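Exonuclease mut-7 homolog (PDB 7JW2) probably trims the 3' ends of AGO1-bound microRNAs as a magnesium-dependent 3'-5' exoribonuclease, whose exonuclease domain forms this chain. Local coordinates at residues 52-57 / 183-188; 34-39 / 82-87; 156-161 / 193-198. All coordinates share one frame; numbering follows the deposited sequence.

Interaction 1 (52-57 / 183-188)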
# COMPACT_ATOMS: atom_id res chain seq x y z
N LEU A 52 13.65 13.85 4.10
CA LEU A 52 13.17 12.61 4.70
C LEU A 52 11.94 12.89 5.54
O LEU A 52 11.83 13.96 6.14
CB LEU A 52 14.22 11.96 5.62
CG LEU A 52 15.54 11.48 5.02
CD1 LEU A 52 16.43 10.94 6.14
CD2 LEU A 52 15.31 10.41 3.97
N ILE A 53 11.02 11.92 5.58
CA ILE A 53 9.99 11.83 6.62
C ILE A 53 10.14 10.48 7.31
O ILE A 53 10.21 9.44 6.64
CB ILE A 53 8.58 12.00 6.03
CG1 ILE A 53 8.42 13.42 5.48
CG2 ILE A 53 7.53 11.75 7.12
CD1 ILE A 53 7.19 13.58 4.63
N GLN A 54 10.24 10.49 8.64
CA GLN A 54 10.50 9.28 9.40
C GLN A 54 9.27 8.91 10.23
O GLN A 54 8.73 9.75 10.94
CB GLN A 54 11.72 9.43 10.33
CG GLN A 54 13.02 9.90 9.67
CD GLN A 54 13.23 11.40 9.79
OE1 GLN A 54 12.96 12.14 8.84
NE2 GLN A 54 13.73 11.85 10.94
N LEU A 55 8.85 7.65 10.10
CA LEU A 55 7.68 7.13 10.82
C LEU A 55 8.11 5.89 11.60
O LEU A 55 8.56 4.91 11.00
CB LEU A 55 6.55 6.78 9.84
CG LEU A 55 6.21 7.89 8.86
CD1 LEU A 55 5.19 7.45 7.81
CD2 LEU A 55 5.73 9.14 9.58
N ALA A 56 7.93 5.93 12.92
CA ALA A 56 8.40 4.87 13.80
C ALA A 56 7.25 4.18 14.52
O ALA A 56 6.34 4.85 15.03
CB ALA A 56 9.37 5.43 14.85
N THR A 57 7.32 2.86 14.59
CA THR A 57 6.51 2.06 15.50
C THR A 57 7.44 1.44 16.53
O THR A 57 8.66 1.57 16.45
CB THR A 57 5.76 0.96 14.75
OG1 THR A 57 6.67 -0.11 14.46
CG2 THR A 57 5.19 1.47 13.45
N ARG A 183 21.10 6.98 10.76
CA ARG A 183 20.92 6.58 12.16
C ARG A 183 20.29 7.70 12.98
O ARG A 183 19.36 7.46 13.77
CB ARG A 183 22.27 6.15 12.75
CG ARG A 183 22.71 4.77 12.26
CD ARG A 183 23.69 4.10 13.21
NE ARG A 183 24.82 4.96 13.53
CZ ARG A 183 26.07 4.73 13.12
NH1 ARG A 183 26.33 3.67 12.37
NH2 ARG A 183 27.04 5.56 13.46
N TYR A 184 20.77 8.92 12.81
CA TYR A 184 20.19 10.06 13.51
C TYR A 184 18.72 10.24 13.14
O TYR A 184 17.88 10.48 14.01
CB TYR A 184 21.00 11.34 13.20
CG TYR A 184 20.28 12.60 13.58
CD1 TYR A 184 20.35 13.10 14.88
CD2 TYR A 184 19.47 13.27 12.67
CE1 TYR A 184 19.65 14.25 15.25
CE2 TYR A 184 18.78 14.41 13.02
CZ TYR A 184 18.86 14.89 14.31
OH TYR A 184 18.18 16.02 14.66
N ALA A 185 18.40 10.13 11.85
CA ALA A 185 17.02 10.36 11.42
C ALA A 185 16.08 9.31 11.99
O ALA A 185 14.96 9.64 12.41
CB ALA A 185 16.95 10.37 9.88
N ALA A 186 16.51 8.05 12.00
CA ALA A 186 15.62 7.00 12.51
C ALA A 186 15.40 7.16 14.01
O ALA A 186 14.27 7.01 14.50
CB ALA A 186 16.20 5.62 12.17
N LEU A 187 16.46 7.45 14.75
CA LEU A 187 16.32 7.61 16.19
C LEU A 187 15.52 8.85 16.55
O LEU A 187 14.86 8.87 17.60
CB LEU A 187 17.71 7.64 16.84
CG LEU A 187 17.71 7.63 18.37
CD1 LEU A 187 16.95 6.43 18.92
CD2 LEU A 187 19.16 7.64 18.86
N ASP A 188 15.53 9.90 15.71
CA ASP A 188 14.82 11.11 16.09
C ASP A 188 13.32 10.87 16.13
O ASP A 188 12.61 11.51 16.90
CB ASP A 188 15.18 12.28 15.16
CG ASP A 188 15.56 13.54 15.95
OD1 ASP A 188 16.47 13.47 16.81
OD2 ASP A 188 14.92 14.60 15.73
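Q54 and L52 of strand 50-56 meet A185 of helix 179-205 in a buried helix-on-sheet contact near the middle of the exonuclease domain, held by one polar bond and one apolar touch. The axes of the strand and helix segments approach to 8.0 Å and make an angle of 48°. Small residues permit this closeness: Q54 CA lies only 6.4 Å from A186 CA, and A186 points its methyl away from the strand, and touches V61 and M63 of the neighbouring strand 61-65.

The polar bond runs from Q54 NE2 to A185 O, 2.9 Å long with an N-H...O angle of 150°. The glutamine chain makes its turn at chi2 (96°), bringing the amide up beside the helix instead of straight out from the sheet. Its nitrogen meets the carbonyl from the side and tilted from the carbonyl plane. Within the segment, the same oxygen also receives a weak bond from the backbone nitrogen D188 N. Alanine suits this place because its small methyl lets the helix come close enough for Q54 to reach A185 O, and for L52 CD1 to touch A185 CB at 3.8 Å.

The spacing of Y184 and D188 matches the tyrosine and aspartate of the DEDDy exonuclease motif, which this helix would carry. Q54 NE2 also donates to E39 OE1 of strand 33-40. A buried amide nitrogen thus has both a helix carbonyl and a carboxylate as acceptors, which implies that Q54 links the helix to E39 through two directional bonds, with a small apolar touch beside them.

Interaction 2 (34-39 / 82-87). Unlike the reference sequence in segment 34-39: A37 (reference Asp).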
# COMPACT_ATOMS: atom_id res chain seq x y z
N ILE A 34 2.16 5.78 16.45
CA ILE A 34 3.26 6.04 15.52
C ILE A 34 3.92 7.34 15.96
O ILE A 34 3.26 8.26 16.44
CB ILE A 34 2.77 6.20 14.06
CG1 ILE A 34 1.93 5.01 13.64
CG2 ILE A 34 3.94 6.40 13.07
CD1 ILE A 34 2.72 3.83 13.40
N ALA A 35 5.23 7.42 15.79
CA ALA A 35 5.94 8.67 16.00
C ALA A 35 6.44 9.19 14.67
O ALA A 35 6.74 8.40 13.77
CB ALA A 35 7.10 8.48 16.98
N PHE A 36 6.51 10.51 14.52
CA PHE A 36 7.01 11.04 13.26
C PHE A 36 7.96 12.21 13.48
O PHE A 36 7.89 12.93 14.49
CB PHE A 36 5.88 11.44 12.28
CG PHE A 36 5.10 12.67 12.66
CD1 PHE A 36 5.49 13.93 12.25
CD2 PHE A 36 3.92 12.54 13.37
CE1 PHE A 36 4.73 15.06 12.59
CE2 PHE A 36 3.15 13.65 13.71
CZ PHE A 36 3.56 14.91 13.32
N ALA A 37 8.84 12.38 12.50
CA ALA A 37 9.82 13.46 12.42
C ALA A 37 10.18 13.62 10.95
O ALA A 37 9.75 12.84 10.09
CB ALA A 37 11.06 13.16 13.27
N SER A 38 10.97 14.66 10.65
CA SER A 38 11.34 14.92 9.27
C SER A 38 12.67 15.64 9.22
O SER A 38 13.10 16.27 10.20
CB SER A 38 10.26 15.72 8.53
OG SER A 38 10.09 17.01 9.09
N GLU A 39 13.33 15.52 8.07
CA GLU A 39 14.57 16.23 7.80
C GLU A 39 14.42 17.03 6.51
O GLU A 39 13.84 16.55 5.53
CB GLU A 39 15.78 15.28 7.68
CG GLU A 39 15.96 14.27 8.82
CD GLU A 39 16.00 14.91 10.19
OE1 GLU A 39 15.57 14.24 11.17
OE2 GLU A 39 16.47 16.07 10.32
N ASN A 82 -4.66 7.35 5.76
CA ASN A 82 -4.60 6.07 6.46
C ASN A 82 -3.70 6.09 7.68
O ASN A 82 -3.67 5.10 8.42
CB ASN A 82 -4.19 4.97 5.49
CG ASN A 82 -5.28 4.66 4.50
OD1 ASN A 82 -6.30 4.07 4.86
ND2 ASN A 82 -5.09 5.07 3.25
N VAL A 83 -3.02 7.21 7.94
CA VAL A 83 -2.16 7.34 9.12
C VAL A 83 -2.43 8.66 9.84
O VAL A 83 -2.81 8.68 11.02
CB VAL A 83 -0.67 7.21 8.75
CG1 VAL A 83 0.22 7.48 9.97
CG2 VAL A 83 -0.39 5.82 8.18
N PHE A 84 -2.22 9.80 9.17
CA PHE A 84 -2.14 11.06 9.90
C PHE A 84 -3.50 11.62 10.27
O PHE A 84 -3.68 12.10 11.40
CB PHE A 84 -1.33 12.07 9.11
CG PHE A 84 0.13 11.87 9.24
CD1 PHE A 84 0.76 10.87 8.51
CD2 PHE A 84 0.87 12.61 10.15
CE1 PHE A 84 2.12 10.65 8.65
CE2 PHE A 84 2.22 12.40 10.29
CZ PHE A 84 2.86 11.41 9.54
N ASN A 85 -4.46 11.59 9.35
CA ASN A 85 -5.77 12.20 9.59
C ASN A 85 -6.77 11.21 10.13
O ASN A 85 -7.94 11.19 9.72
CB ASN A 85 -6.28 12.84 8.30
CG ASN A 85 -5.42 14.00 7.86
OD1 ASN A 85 -4.75 14.64 8.67
ND2 ASN A 85 -5.43 14.28 6.56
N ARG A 86 -6.33 10.35 11.04
CA ARG A 86 -7.18 9.36 11.68
C ARG A 86 -7.20 9.62 13.18
O ARG A 86 -6.15 9.70 13.81
CB ARG A 86 -6.65 7.96 11.42
CG ARG A 86 -6.88 7.48 10.02
CD ARG A 86 -6.27 6.11 9.87
NE ARG A 86 -6.86 5.15 10.80
CZ ARG A 86 -6.42 3.91 10.93
NH1 ARG A 86 -5.38 3.50 10.21
NH2 ARG A 86 -7.00 3.07 11.78
N ASP A 87 -8.40 9.74 13.74
CA ASP A 87 -8.52 9.96 15.17
C ASP A 87 -8.23 8.71 16.00
O ASP A 87 -8.05 8.83 17.21
CB ASP A 87 -9.92 10.48 15.51
CG ASP A 87 -10.11 11.94 15.13
OD1 ASP A 87 -11.28 12.38 15.01
OD2 ASP A 87 -9.11 12.66 14.94
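R86 NH1 donates to two backbone oxygens, N82 O and C29 O, just beyond helix 73-84, the helix whose F84 packs against F36 of strand 33-40. The bond from R86 NH1 to N82 O is 2.9 Å long and nearly straight at 165°, with the oxygen lying in the guanidinium plane; it folds the arginine back on the helix end, while the bond to C29 O ties that end to the residue just after helix 18-28. Arginine suits the spot because its chain is long enough for both. K91 NZ, from the next strand, binds the backbone oxygens of V83 and F84, so carbonyls at this helix terminus find a cationic partner.

Across the contact itself the chemistry is apolar. F84 turns its edge to the face of F36, a T-shaped pair with ring centroids 5.0 Å apart and planes at 64°. F84 CE2 does the touching: it sits above the F36 ring, nearer the rim than the centre, 3.5 Å from F36 CD2. With chi1 at 72°, F36 places its ring between the backbone N and the carbonyl carbon, standing it up from the strand to meet the helix. Both rings also touch L55, and F84 makes a second edge-to-face pair with F110.

Helix 73-84 connects strands 61-65 and 90-93, crossing over strands 50-56 and 33-40 between them: the beta-alpha-beta crossover of the RNase H-like exonuclease fold.

Interaction 3 (156-161 / 193-198)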
# COMPACT_ATOMS: atom_id res chain seq x y z
N ARG A 156 17.32 13.24 27.63
CA ARG A 156 18.12 13.02 28.84
C ARG A 156 17.24 12.80 30.06
O ARG A 156 17.50 11.88 30.85
CB ARG A 156 19.06 14.20 29.07
CG ARG A 156 20.20 13.86 30.03
CD ARG A 156 21.27 14.93 29.97
NE ARG A 156 20.78 16.20 30.48
CZ ARG A 156 20.47 17.25 29.72
NH1 ARG A 156 20.61 17.18 28.40
NH2 ARG A 156 20.02 18.37 30.27
N LEU A 157 16.20 13.62 30.22
CA LEU A 157 15.31 13.49 31.38
C LEU A 157 14.61 12.14 31.41
O LEU A 157 14.40 11.57 32.49
CB LEU A 157 14.27 14.61 31.36
CG LEU A 157 14.75 16.02 31.66
CD1 LEU A 157 13.76 17.03 31.13
CD2 LEU A 157 14.93 16.19 33.15
N CYS A 158 14.23 11.61 30.25
CA CYS A 158 13.44 10.39 30.23
C CYS A 158 14.29 9.13 30.11
O CYS A 158 13.92 8.10 30.67
CB CYS A 158 12.44 10.42 29.06
SG CYS A 158 11.17 11.66 29.21
N LEU A 159 15.40 9.18 29.39
CA LEU A 159 16.18 7.99 29.11
C LEU A 159 17.58 7.99 29.70
O LEU A 159 18.25 6.96 29.63
CB LEU A 159 16.27 7.77 27.60
CG LEU A 159 14.96 7.94 26.82
CD1 LEU A 159 15.28 7.81 25.35
CD2 LEU A 159 13.90 6.93 27.25
N GLY A 160 18.04 9.10 30.27
CA GLY A 160 19.31 9.11 30.96
C GLY A 160 20.53 9.03 30.07
O GLY A 160 21.62 8.70 30.54
N LYS A 161 20.37 9.33 28.78
CA LYS A 161 21.49 9.35 27.85
C LYS A 161 21.45 10.64 27.04
O LYS A 161 20.42 11.31 26.92
CB LYS A 161 21.47 8.13 26.93
CG LYS A 161 21.70 6.83 27.68
CD LYS A 161 21.47 5.62 26.80
CE LYS A 161 21.79 4.34 27.54
NZ LYS A 161 22.16 3.24 26.60
N LEU A 193 8.73 7.65 20.97
CA LEU A 193 7.99 6.55 21.60
C LEU A 193 8.54 6.26 22.99
O LEU A 193 7.78 6.07 23.95
CB LEU A 193 8.06 5.28 20.75
CG LEU A 193 7.44 5.35 19.35
CD1 LEU A 193 8.03 4.25 18.49
CD2 LEU A 193 5.92 5.19 19.42
N GLU A 194 9.87 6.22 23.11
CA GLU A 194 10.50 5.97 24.41
C GLU A 194 10.21 7.08 25.40
O GLU A 194 10.00 6.81 26.60
CB GLU A 194 12.01 5.80 24.22
CG GLU A 194 12.41 4.73 23.23
CD GLU A 194 13.88 4.77 22.90
OE1 GLU A 194 14.33 5.78 22.31
OE2 GLU A 194 14.60 3.79 23.21
N ILE A 195 10.18 8.33 24.94
CA ILE A 195 9.82 9.45 25.82
C ILE A 195 8.39 9.31 26.33
O ILE A 195 8.13 9.43 27.53
CB ILE A 195 10.02 10.79 25.09
CG1 ILE A 195 11.51 11.12 24.98
CG2 ILE A 195 9.28 11.89 25.79
CD1 ILE A 195 11.79 12.23 23.99
N TYR A 196 7.44 9.06 25.42
CA TYR A 196 6.05 8.93 25.85
C TYR A 196 5.90 7.81 26.88
O TYR A 196 5.20 7.97 27.89
CB TYR A 196 5.13 8.67 24.65
CG TYR A 196 3.68 8.70 25.06
CD1 TYR A 196 3.04 9.91 25.32
CD2 TYR A 196 2.96 7.53 25.26
CE1 TYR A 196 1.72 9.95 25.74
CE2 TYR A 196 1.64 7.57 25.69
CZ TYR A 196 1.03 8.79 25.92
OH TYR A 196 -0.28 8.86 26.35
N ASP A 197 6.57 6.69 26.64
CA ASP A 197 6.48 5.56 27.56
C ASP A 197 7.01 5.93 28.95
O ASP A 197 6.41 5.57 29.97
CB ASP A 197 7.24 4.37 26.98
CG ASP A 197 7.23 3.16 27.87
OD1 ASP A 197 6.23 2.42 27.86
OD2 ASP A 197 8.24 2.95 28.58
N ALA A 198 8.10 6.69 29.00
CA ALA A 198 8.66 7.07 30.30
C ALA A 198 7.73 8.02 31.05
O ALA A 198 7.57 7.89 32.28
CB ALA A 198 10.03 7.72 30.09
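The last turn of helix 151-159 comes up against the middle of helix 179-205, with C158 CA only 5.8 Å from I195 CA. The first helix stops here: G160 N still bonds to R156 O at 2.9 Å, but G160 then adopts a positive phi of 73°, a conformation that glycine takes easily.

Small side chains occupy the close point. C158 CB rests 3.8 Å from A198 CB, and C158 SG reaches I195 CG2 at 3.9 Å; cysteine and alanine are small enough for the backbones to come this close. The sulfur owes this reach to chi1 (-66°), which sets it beside the backbone N. I195 also packs on L151, L154 and V155, earlier in helix 151-159. In the RNase H-like exonuclease fold, helix 179-205 is the long helix lying along the central sheet, and from it L193 and Y196 touch L92 of strand 90-93, while the surface met here receives helix 151-159.

On the side nearer the N-terminal loop, L159 crosses E194 at about a right angle, its CD2 methyl 3.7 Å from E194 CB and its CD1 methyl 3.8 Å from E194 OE1. E194 contributes its aliphatic part to the leucine, while OE1 is hydrogen-bonded to H3 NE2, from the loop that L159 also touches.

Interactions 1 and 2 are buried in the core, and interaction 3 lies farther out and is only partly buried. The first two meet at neighbouring strands of one sheet, where Q54 N pairs with A37 O, A37 standing in place of the Asp of the reference sequence. Interactions 1 and 3 both use helix 179-205, at different turns, and L193 of that helix packs on A35 and on the backbone of A56 and T57. The chemistry follows the place: a polar side-chain bond joins helix to strand in 52-57/183-188, aromatic packing fills 34-39/82-87, and small and branched aliphatic groups join two helices in 156-161/193-198.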